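PDB 7M5H: nucleoside 2-deoxyribosyltransferase from Enterococcus faecalis, which belongs to the nucleoside 2-deoxyribosyltransferase family and probably cleaves the N-glycosidic bond of a deoxynucleotide such as 5-hydroxymethyl-dUMP. Local coordinates for residues D37-Q42 with T64-A69; V92-G97 with V137-L142; L76-T81 with Y104-Q109. One frame throughout, in Å; residues are numbered along the deposited sequence.

Contact 1 of 3, residues D37-Q42 with T64-A69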
loop_
_atom_site.group_PDB
_atom_site.type_symbol
_atom_site.label_atom_id
_atom_site.label_comp_id
_atom_site.label_asym_id
_atom_site.label_seq_id
_atom_site.Cartn_x
_atom_site.Cartn_y
_atom_site.Cartn_z
ATOM N N ASP B 37 -18.987 -9.642 -23.977
ATOM C CA ASP B 37 -19.929 -9.346 -22.900
ATOM C C ASP B 37 -19.099 -9.066 -21.648
ATOM O O ASP B 37 -18.802 -9.970 -20.866
ATOM C CB ASP B 37 -20.903 -10.503 -22.684
ATOM C CG ASP B 37 -21.865 -10.251 -21.536
ATOM O OD1 ASP B 37 -22.038 -9.078 -21.143
ATOM O OD2 ASP B 37 -22.443 -11.231 -21.020
ATOM N N LEU B 38 -18.724 -7.803 -21.466
ATOM C CA LEU B 38 -17.847 -7.413 -20.371
ATOM C C LEU B 38 -18.671 -6.982 -19.164
ATOM O O LEU B 38 -19.593 -6.171 -19.288
ATOM C CB LEU B 38 -16.911 -6.283 -20.810
ATOM C CG LEU B 38 -15.755 -5.904 -19.875
ATOM C CD1 LEU B 38 -14.584 -5.375 -20.681
ATOM C CD2 LEU B 38 -16.181 -4.872 -18.838
ATOM N N TYR B 39 -18.327 -7.525 -18.000
ATOM C CA TYR B 39 -18.935 -7.136 -16.736
ATOM C C TYR B 39 -18.004 -6.161 -16.026
ATOM O O TYR B 39 -16.842 -6.487 -15.763
ATOM C CB TYR B 39 -19.207 -8.358 -15.858
ATOM C CG TYR B 39 -19.854 -8.029 -14.530
ATOM C CD1 TYR B 39 -21.236 -8.002 -14.397
ATOM C CD2 TYR B 39 -19.083 -7.749 -13.409
ATOM C CE1 TYR B 39 -21.831 -7.701 -13.185
ATOM C CE2 TYR B 39 -19.667 -7.446 -12.195
ATOM C CZ TYR B 39 -21.041 -7.424 -12.088
ATOM O OH TYR B 39 -21.622 -7.124 -10.879
ATOM N N LEU B 40 -18.514 -4.971 -15.721
ATOM C CA LEU B 40 -17.755 -3.954 -15.001
ATOM C C LEU B 40 -18.412 -3.722 -13.648
ATOM O O LEU B 40 -19.564 -3.253 -13.598
ATOM C CB LEU B 40 -17.686 -2.652 -15.802
ATOM C CG LEU B 40 -16.809 -1.543 -15.218
ATOM C CD1 LEU B 40 -15.406 -2.056 -14.954
ATOM C CD2 LEU B 40 -16.773 -0.343 -16.151
ATOM N N PRO B 41 -17.737 -4.037 -12.539
ATOM C CA PRO B 41 -18.399 -3.962 -11.223
ATOM C C PRO B 41 -18.991 -2.604 -10.890
ATOM O O PRO B 41 -20.045 -2.547 -10.242
ATOM C CB PRO B 41 -17.271 -4.336 -10.252
ATOM C CG PRO B 41 -16.360 -5.202 -11.061
ATOM C CD PRO B 41 -16.392 -4.632 -12.452
ATOM N N GLN B 42 -18.355 -1.507 -11.307
ATOM C CA GLN B 42 -18.869 -0.186 -10.960
ATOM C C GLN B 42 -20.195 0.120 -11.645
ATOM O O GLN B 42 -20.929 0.998 -11.178
ATOM C CB GLN B 42 -17.838 0.890 -11.300
ATOM C CG GLN B 42 -17.556 1.053 -12.781
ATOM C CD GLN B 42 -16.235 1.747 -13.043
ATOM O OE1 GLN B 42 -15.182 1.287 -12.602
ATOM N NE2 GLN B 42 -16.284 2.866 -13.755
ATOM N N THR B 64 -17.520 -12.950 -6.549
ATOM C CA THR B 64 -16.990 -14.219 -7.033
ATOM C C THR B 64 -17.927 -14.848 -8.055
ATOM O O THR B 64 -17.474 -15.511 -8.995
ATOM C CB THR B 64 -16.752 -15.175 -5.861
ATOM O OG1 THR B 64 -15.877 -14.556 -4.909
ATOM C CG2 THR B 64 -16.122 -16.470 -6.343
ATOM N N GLU B 65 -19.239 -14.658 -7.881
ATOM C CA GLU B 65 -20.198 -15.173 -8.854
ATOM C C GLU B 65 -19.923 -14.614 -10.242
ATOM O O GLU B 65 -19.983 -15.342 -11.240
ATOM C CB GLU B 65 -21.625 -14.840 -8.416
ATOM C CG GLU B 65 -22.120 -15.632 -7.216
ATOM C CD GLU B 65 -23.562 -15.307 -6.868
ATOM O OE1 GLU B 65 -24.206 -16.108 -6.158
ATOM O OE2 GLU B 65 -24.056 -14.248 -7.311
ATOM N N ASN B 66 -19.617 -13.318 -10.326
ATOM C CA ASN B 66 -19.314 -12.717 -11.619
ATOM C C ASN B 66 -17.961 -13.175 -12.149
ATOM O O ASN B 66 -17.794 -13.328 -13.364
ATOM C CB ASN B 66 -19.357 -11.193 -11.515
ATOM C CG ASN B 66 -20.711 -10.680 -11.065
ATOM O OD1 ASN B 66 -20.803 -9.843 -10.166
ATOM N ND2 ASN B 66 -21.771 -11.181 -11.688
ATOM N N VAL B 67 -16.987 -13.387 -11.261
ATOM C CA VAL B 67 -15.682 -13.882 -11.692
ATOM C C VAL B 67 -15.816 -15.274 -12.296
ATOM O O VAL B 67 -15.329 -15.541 -13.401
ATOM C CB VAL B 67 -14.686 -13.872 -10.518
ATOM C CG1 VAL B 67 -13.397 -14.583 -10.908
ATOM C CG2 VAL B 67 -14.397 -12.446 -10.069
ATOM N N LEU B 68 -16.495 -16.178 -11.585
ATOM C CA LEU B 68 -16.598 -17.564 -12.027
ATOM C C LEU B 68 -17.431 -17.719 -13.292
ATOM O O LEU B 68 -17.242 -18.696 -14.023
ATOM C CB LEU B 68 -17.188 -18.428 -10.911
ATOM C CG LEU B 68 -16.388 -18.503 -9.609
ATOM C CD1 LEU B 68 -17.007 -19.511 -8.652
ATOM C CD2 LEU B 68 -14.936 -18.844 -9.891
ATOM N N ALA B 69 -18.345 -16.791 -13.566
ATOM C CA ALA B 69 -19.167 -16.861 -14.767
ATOM C C ALA B 69 -18.467 -16.307 -16.000
ATOM O O ALA B 69 -19.063 -16.308 -17.084
ATOM C CB ALA B 69 -20.484 -16.111 -14.543
#

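Contact 2 of 3, residues V92-G97 with V137-L142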
loop_
_atom_site.group_PDB
_atom_site.type_symbol
_atom_site.label_atom_id
_atom_site.label_comp_id
_atom_site.label_asym_id
_atom_site.label_seq_id
_atom_site.Cartn_x
_atom_site.Cartn_y
_atom_site.Cartn_z
ATOM N N VAL B 92 -8.444 -16.703 -7.380
ATOM C CA VAL B 92 -9.642 -17.483 -7.674
ATOM C C VAL B 92 -9.651 -17.906 -9.137
ATOM O O VAL B 92 -9.958 -19.058 -9.466
ATOM C CB VAL B 92 -10.910 -16.684 -7.313
ATOM C CG1 VAL B 92 -12.152 -17.409 -7.810
ATOM C CG2 VAL B 92 -10.990 -16.455 -5.812
ATOM N N ALA B 93 -9.308 -16.980 -10.036
ATOM C CA ALA B 93 -9.344 -17.277 -11.463
ATOM C C ALA B 93 -8.337 -18.359 -11.832
ATOM O O ALA B 93 -8.642 -19.251 -12.632
ATOM C CB ALA B 93 -9.082 -16.006 -12.270
ATOM N N TYR B 94 -7.132 -18.297 -11.262
ATOM C CA TYR B 94 -6.121 -19.303 -11.574
ATOM C C TYR B 94 -6.569 -20.687 -11.124
ATOM O O TYR B 94 -6.486 -21.658 -11.884
ATOM C CB TYR B 94 -4.783 -18.940 -10.928
ATOM C CG TYR B 94 -3.771 -20.060 -11.035
ATOM C CD1 TYR B 94 -3.062 -20.269 -12.210
ATOM C CD2 TYR B 94 -3.544 -20.926 -9.969
ATOM C CE1 TYR B 94 -2.148 -21.301 -12.320
ATOM C CE2 TYR B 94 -2.632 -21.961 -10.071
ATOM C CZ TYR B 94 -1.937 -22.142 -11.249
ATOM O OH TYR B 94 -1.026 -23.168 -11.358
ATOM N N ALA B 95 -7.045 -20.796 -9.881
ATOM C CA ALA B 95 -7.430 -22.097 -9.348
ATOM C C ALA B 95 -8.608 -22.693 -10.109
ATOM O O ALA B 95 -8.737 -23.919 -10.188
ATOM C CB ALA B 95 -7.759 -21.978 -7.861
ATOM N N LYS B 96 -9.466 -21.852 -10.678
ATOM C CA LYS B 96 -10.586 -22.320 -11.483
ATOM C C LYS B 96 -10.238 -22.460 -12.959
ATOM O O LYS B 96 -11.085 -22.904 -13.740
ATOM C CB LYS B 96 -11.781 -21.375 -11.324
ATOM C CG LYS B 96 -12.397 -21.394 -9.936
ATOM C CD LYS B 96 -12.976 -22.761 -9.609
ATOM C CE LYS B 96 -13.650 -22.763 -8.247
ATOM N NZ LYS B 96 -14.248 -24.087 -7.922
ATOM N N GLY B 97 -9.021 -22.097 -13.359
ATOM C CA GLY B 97 -8.615 -22.246 -14.742
ATOM C C GLY B 97 -9.113 -21.170 -15.677
ATOM O O GLY B 97 -9.186 -21.403 -16.887
ATOM N N VAL B 137 1.837 -12.055 -9.991
ATOM C CA VAL B 137 2.204 -11.990 -11.403
ATOM C C VAL B 137 2.342 -13.392 -11.983
ATOM O O VAL B 137 1.861 -13.672 -13.087
ATOM C CB VAL B 137 3.500 -11.175 -11.580
ATOM C CG1 VAL B 137 4.039 -11.332 -12.996
ATOM C CG2 VAL B 137 3.249 -9.710 -11.262
ATOM N N GLY B 138 2.995 -14.293 -11.248
ATOM C CA GLY B 138 3.208 -15.637 -11.760
ATOM C C GLY B 138 1.911 -16.372 -12.042
ATOM O O GLY B 138 1.803 -17.096 -13.034
ATOM N N LEU B 139 0.907 -16.189 -11.180
ATOM C CA LEU B 139 -0.389 -16.825 -11.409
ATOM C C LEU B 139 -1.004 -16.363 -12.723
ATOM O O LEU B 139 -1.657 -17.145 -13.423
ATOM C CB LEU B 139 -1.335 -16.531 -10.243
ATOM C CG LEU B 139 -0.989 -17.152 -8.889
ATOM C CD1 LEU B 139 -2.050 -16.812 -7.855
ATOM C CD2 LEU B 139 -0.835 -18.658 -9.016
ATOM N N ILE B 140 -0.801 -15.093 -13.076
ATOM C CA ILE B 140 -1.305 -14.576 -14.344
ATOM C C ILE B 140 -0.601 -15.252 -15.512
ATOM O O ILE B 140 -1.246 -15.806 -16.410
ATOM C CB ILE B 140 -1.135 -13.048 -14.404
ATOM C CG1 ILE B 140 -1.859 -12.379 -13.232
ATOM C CG2 ILE B 140 -1.633 -12.512 -15.738
ATOM C CD1 ILE B 140 -1.528 -10.913 -13.077
ATOM N N LYS B 141 0.734 -15.208 -15.522
ATOM C CA LYS B 141 1.493 -15.725 -16.656
ATOM C C LYS B 141 1.377 -17.235 -16.805
ATOM O O LYS B 141 1.638 -17.756 -17.896
ATOM C CB LYS B 141 2.966 -15.334 -16.527
ATOM C CG LYS B 141 3.213 -13.839 -16.408
ATOM C CD LYS B 141 4.694 -13.532 -16.548
ATOM C CE LYS B 141 4.959 -12.037 -16.536
ATOM N NZ LYS B 141 6.382 -11.748 -16.865
ATOM N N LEU B 142 1.004 -17.951 -15.741
ATOM C CA LEU B 142 0.837 -19.398 -15.854
ATOM C C LEU B 142 -0.331 -19.762 -16.763
ATOM O O LEU B 142 -0.373 -20.875 -17.297
ATOM C CB LEU B 142 0.651 -20.018 -14.466
ATOM C CG LEU B 142 1.939 -20.208 -13.659
ATOM C CD1 LEU B 142 1.645 -20.578 -12.213
ATOM C CD2 LEU B 142 2.815 -21.261 -14.315
#

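Contact 3 of 3, residues L76-T81 with Y104-Q109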
loop_
_atom_site.group_PDB
_atom_site.type_symbol
_atom_site.label_atom_id
_atom_site.label_comp_id
_atom_site.label_asym_id
_atom_site.label_seq_id
_atom_site.Cartn_x
_atom_site.Cartn_y
_atom_site.Cartn_z
ATOM N N LEU B 76 -6.287 -5.024 -13.709
ATOM C CA LEU B 76 -5.442 -3.839 -13.657
ATOM C C LEU B 76 -4.558 -3.935 -12.419
ATOM O O LEU B 76 -5.064 -4.006 -11.294
ATOM C CB LEU B 76 -6.290 -2.566 -13.630
ATOM C CG LEU B 76 -6.619 -1.920 -14.982
ATOM C CD1 LEU B 76 -7.085 -2.944 -16.009
ATOM C CD2 LEU B 76 -7.665 -0.829 -14.813
ATOM N N LEU B 77 -3.241 -3.945 -12.629
ATOM C CA LEU B 77 -2.284 -4.169 -11.553
ATOM C C LEU B 77 -1.667 -2.888 -11.005
ATOM O O LEU B 77 -0.951 -2.948 -10.000
ATOM C CB LEU B 77 -1.158 -5.097 -12.030
ATOM C CG LEU B 77 -1.546 -6.439 -12.654
ATOM C CD1 LEU B 77 -0.298 -7.248 -12.980
ATOM C CD2 LEU B 77 -2.472 -7.224 -11.736
ATOM N N ASP B 78 -1.923 -1.741 -11.628
ATOM C CA ASP B 78 -1.246 -0.509 -11.250
ATOM C C ASP B 78 -1.675 -0.048 -9.856
ATOM O O ASP B 78 -2.656 -0.524 -9.277
ATOM C CB ASP B 78 -1.515 0.583 -12.283
ATOM C CG ASP B 78 -0.606 0.473 -13.492
ATOM O OD1 ASP B 78 0.630 0.503 -13.310
ATOM O OD2 ASP B 78 -1.124 0.343 -14.620
ATOM N N GLY B 79 -0.916 0.908 -9.326
ATOM C CA GLY B 79 -1.074 1.368 -7.969
ATOM C C GLY B 79 0.218 1.185 -7.200
ATOM O O GLY B 79 1.159 0.543 -7.679
ATOM N N PRO B 80 0.303 1.756 -5.996
ATOM C CA PRO B 80 1.491 1.502 -5.165
ATOM C C PRO B 80 1.669 0.031 -4.851
ATOM O O PRO B 80 2.805 -0.444 -4.726
ATOM C CB PRO B 80 1.222 2.331 -3.900
ATOM C CG PRO B 80 -0.257 2.502 -3.866
ATOM C CD PRO B 80 -0.697 2.583 -5.301
ATOM N N THR B 81 0.567 -0.701 -4.721
ATOM C CA THR B 81 0.564 -2.152 -4.641
ATOM C C THR B 81 -0.595 -2.657 -5.486
ATOM O O THR B 81 -1.517 -1.905 -5.814
ATOM C CB THR B 81 0.417 -2.653 -3.195
ATOM O OG1 THR B 81 -0.755 -2.071 -2.607
ATOM C CG2 THR B 81 1.636 -2.282 -2.360
ATOM N N TYR B 104 -0.347 -3.361 -16.935
ATOM C CA TYR B 104 0.616 -2.795 -15.986
ATOM C C TYR B 104 1.383 -1.684 -16.701
ATOM O O TYR B 104 2.368 -1.953 -17.395
ATOM C CB TYR B 104 1.556 -3.877 -15.462
ATOM C CG TYR B 104 2.698 -3.368 -14.614
ATOM C CD1 TYR B 104 2.459 -2.643 -13.454
ATOM C CD2 TYR B 104 4.018 -3.627 -14.965
ATOM C CE1 TYR B 104 3.502 -2.181 -12.673
ATOM C CE2 TYR B 104 5.067 -3.170 -14.188
ATOM C CZ TYR B 104 4.802 -2.448 -13.044
ATOM O OH TYR B 104 5.843 -1.990 -12.268
ATOM N N THR B 105 0.939 -0.441 -16.517
ATOM C CA THR B 105 1.455 0.695 -17.273
ATOM C C THR B 105 2.453 1.548 -16.500
ATOM O O THR B 105 2.908 2.563 -17.036
ATOM C CB THR B 105 0.300 1.591 -17.735
ATOM O OG1 THR B 105 -0.326 2.187 -16.594
ATOM C CG2 THR B 105 -0.727 0.787 -18.509
ATOM N N ASP B 106 2.797 1.173 -15.267
ATOM C CA ASP B 106 3.633 2.013 -14.413
ATOM C C ASP B 106 4.924 2.405 -15.120
ATOM O O ASP B 106 5.696 1.544 -15.552
ATOM C CB ASP B 106 3.938 1.276 -13.105
ATOM C CG ASP B 106 4.493 2.194 -12.028
ATOM O OD1 ASP B 106 5.523 2.857 -12.271
ATOM O OD2 ASP B 106 3.893 2.256 -10.933
ATOM N N SER B 107 5.152 3.716 -15.239
ATOM C CA SER B 107 6.300 4.219 -15.984
ATOM C C SER B 107 7.628 3.872 -15.324
ATOM O O SER B 107 8.668 3.928 -15.989
ATOM C CB SER B 107 6.192 5.734 -16.155
ATOM O OG SER B 107 6.212 6.389 -14.898
ATOM N N ARG B 108 7.619 3.520 -14.040
ATOM C CA ARG B 108 8.842 3.152 -13.339
ATOM C C ARG B 108 9.295 1.729 -13.639
ATOM O O ARG B 108 10.281 1.273 -13.051
ATOM C CB ARG B 108 8.656 3.332 -11.830
ATOM C CG ARG B 108 8.503 4.786 -11.401
ATOM C CD ARG B 108 7.985 4.894 -9.977
ATOM N NE ARG B 108 6.659 4.301 -9.841
ATOM C CZ ARG B 108 5.891 4.422 -8.763
ATOM N NH1 ARG B 108 6.314 5.123 -7.720
ATOM N NH2 ARG B 108 4.695 3.848 -8.729
ATOM N N GLN B 109 8.604 1.015 -14.528
ATOM C CA GLN B 109 9.061 -0.300 -14.955
ATOM C C GLN B 109 10.128 -0.221 -16.038
ATOM O O GLN B 109 10.759 -1.240 -16.339
ATOM C CB GLN B 109 7.881 -1.135 -15.460
ATOM C CG GLN B 109 7.377 -0.735 -16.840
ATOM C CD GLN B 109 6.100 -1.457 -17.227
ATOM O OE1 GLN B 109 6.132 -2.602 -17.677
ATOM N NE2 GLN B 109 4.966 -0.788 -17.051
HETATM O O HOH W 1 1.405 1.557 -10.732
#

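Contact 1 of 3, residues D37-Q42 with T64-A69
The ring of Y39 lies under the side chain of N66, which covers one of its faces. CB of N66 sits 4.0 Å from the ring centroid and only 20° off the ring normal, a CH-pi contact over the face. Further out, the amide stacks on the same ring with its plane tilted 29° from it: CG stands 3.4 Å above the ring plane, displaced toward the rim at the phenol end, and is 3.4 Å from CZ of Y39. The tyrosine ring comes out from the strand because its CG is anti to the backbone N (chi1 -179°), which points it at the helix.

Y39 ends strand 36-39, an outermost strand of the chain's parallel Rossmann-like sheet, and N66 faces it from the last turn of helix 56-68. The closest pair of CA atoms, those of Y39 and N66, is 7.6 Å apart, a gap bridged by this one pair of side chains. V67, next along the helix, turns its side chain away from 37-42 and packs on Y8 of strand 5-10 and on E89 of helix 84-96. L38 on the strand and L40 just after it pack instead on V26 of helix 16-30, while Y39 itself also touches N44.

Contact 2 of 3, residues V92-G97 with V137-L142
Y94 reaches from helix 84-96 to helix 134-141, its CB pointing at the facing helix and CG set anti to the backbone N (chi1 171°). CG lies 3.8 Å from CD2 of L139, and CD2 of the tyrosine is closer still, 3.7 Å from that same methyl. The methyl rests over one ring face, 3.8 Å from the centroid and 17° off the normal, a CH-pi contact made as the leucine crosses the tyrosine at about a right angle. At the CD1 side of the ring, the backbone O of L139 is 3.6 Å from CD1. CE1 then passes CB of L142 at 3.8 Å, with an oblique approach to the ring, and at the tip OH lies 3.8 Å from CD1 of L142. The leucines take successive lengths of one aromatic side chain, and the contact is mainly apolar, the L139 carbonyl and the tyrosine hydroxyl being its polar atoms.

G97 closes helix 84-96 in a Schellman motif, its N bonded back to O of Y94. Y94 also packs on L61 of the second subunit. Beneath the two helices, A93 and I140 both rest on V100 of strand 100-103, so the pair lies side by side over one face of the parallel sheet.

Contact 3 of 3, residues L76-T81 with Y104-Q109
OD2 of D78 takes two bonds from T105. The backbone N of T105 donates at 2.9 Å, nearly straight at 170°, to the syn lone pair of the carboxylate oxygen; the threonine hydroxyl OG1 donates at 2.8 Å from above the carboxylate plane, 47° out of it. With OG1 placed between its own backbone N and carbonyl carbon (chi1 66°), the hydroxyl and the amide N converge on one oxygen.

The other oxygen, OD1, is 3.6 Å from CD1 of Y104, and a water lies 2.9 Å from OD1. This water accepts from N of G79 and lies within bonding distance of OD2 of D106, so it spans the two loops between the acids. D106 in turn is held by R108, whose NE and NH2 meet its two oxygens side-on in the guanidinium plane, NH2 to OD2 at 2.8 Å. Its OD1 also accepts from the backbone N of R108, forming an Asx turn. Q109 NE2 fastens the loop from within, donating to O of Y104 and O of D106.

These loops follow strands 72-76 and 100-103 at the carboxyl end of the parallel sheet. Y104 OH bonds H130, and F14 of the fourth subunit makes a cation-pi contact with R108. The two carboxylates, 4.4 Å apart from OD1 of D78 to OD2 of D106, probably tolerate their closeness because R108 pairs with D106, T105 donates twice to D78 and a water lies between them.

Contact 3 is buried, contact 2 partly so, and contact 1 lies at the surface. Contacts 1 and 2 both rest on a tyrosine ring with a side chain over one face, an asparagine in contact 1 and a leucine methyl in contact 2, one between strand and helix, the other between two helices, whereas contact 3 joins two loops through carboxylates, amides and water. They are connected: L68 of contact 1 packs on K96 and V92 of contact 2, and I140 of contact 2 touches L77 of contact 3. Contacts 1 and 3 do not meet; their centres are about 23 Å apart, on opposite sides of the chain's centre. Contacts 2 and 3 both reach the third subunit.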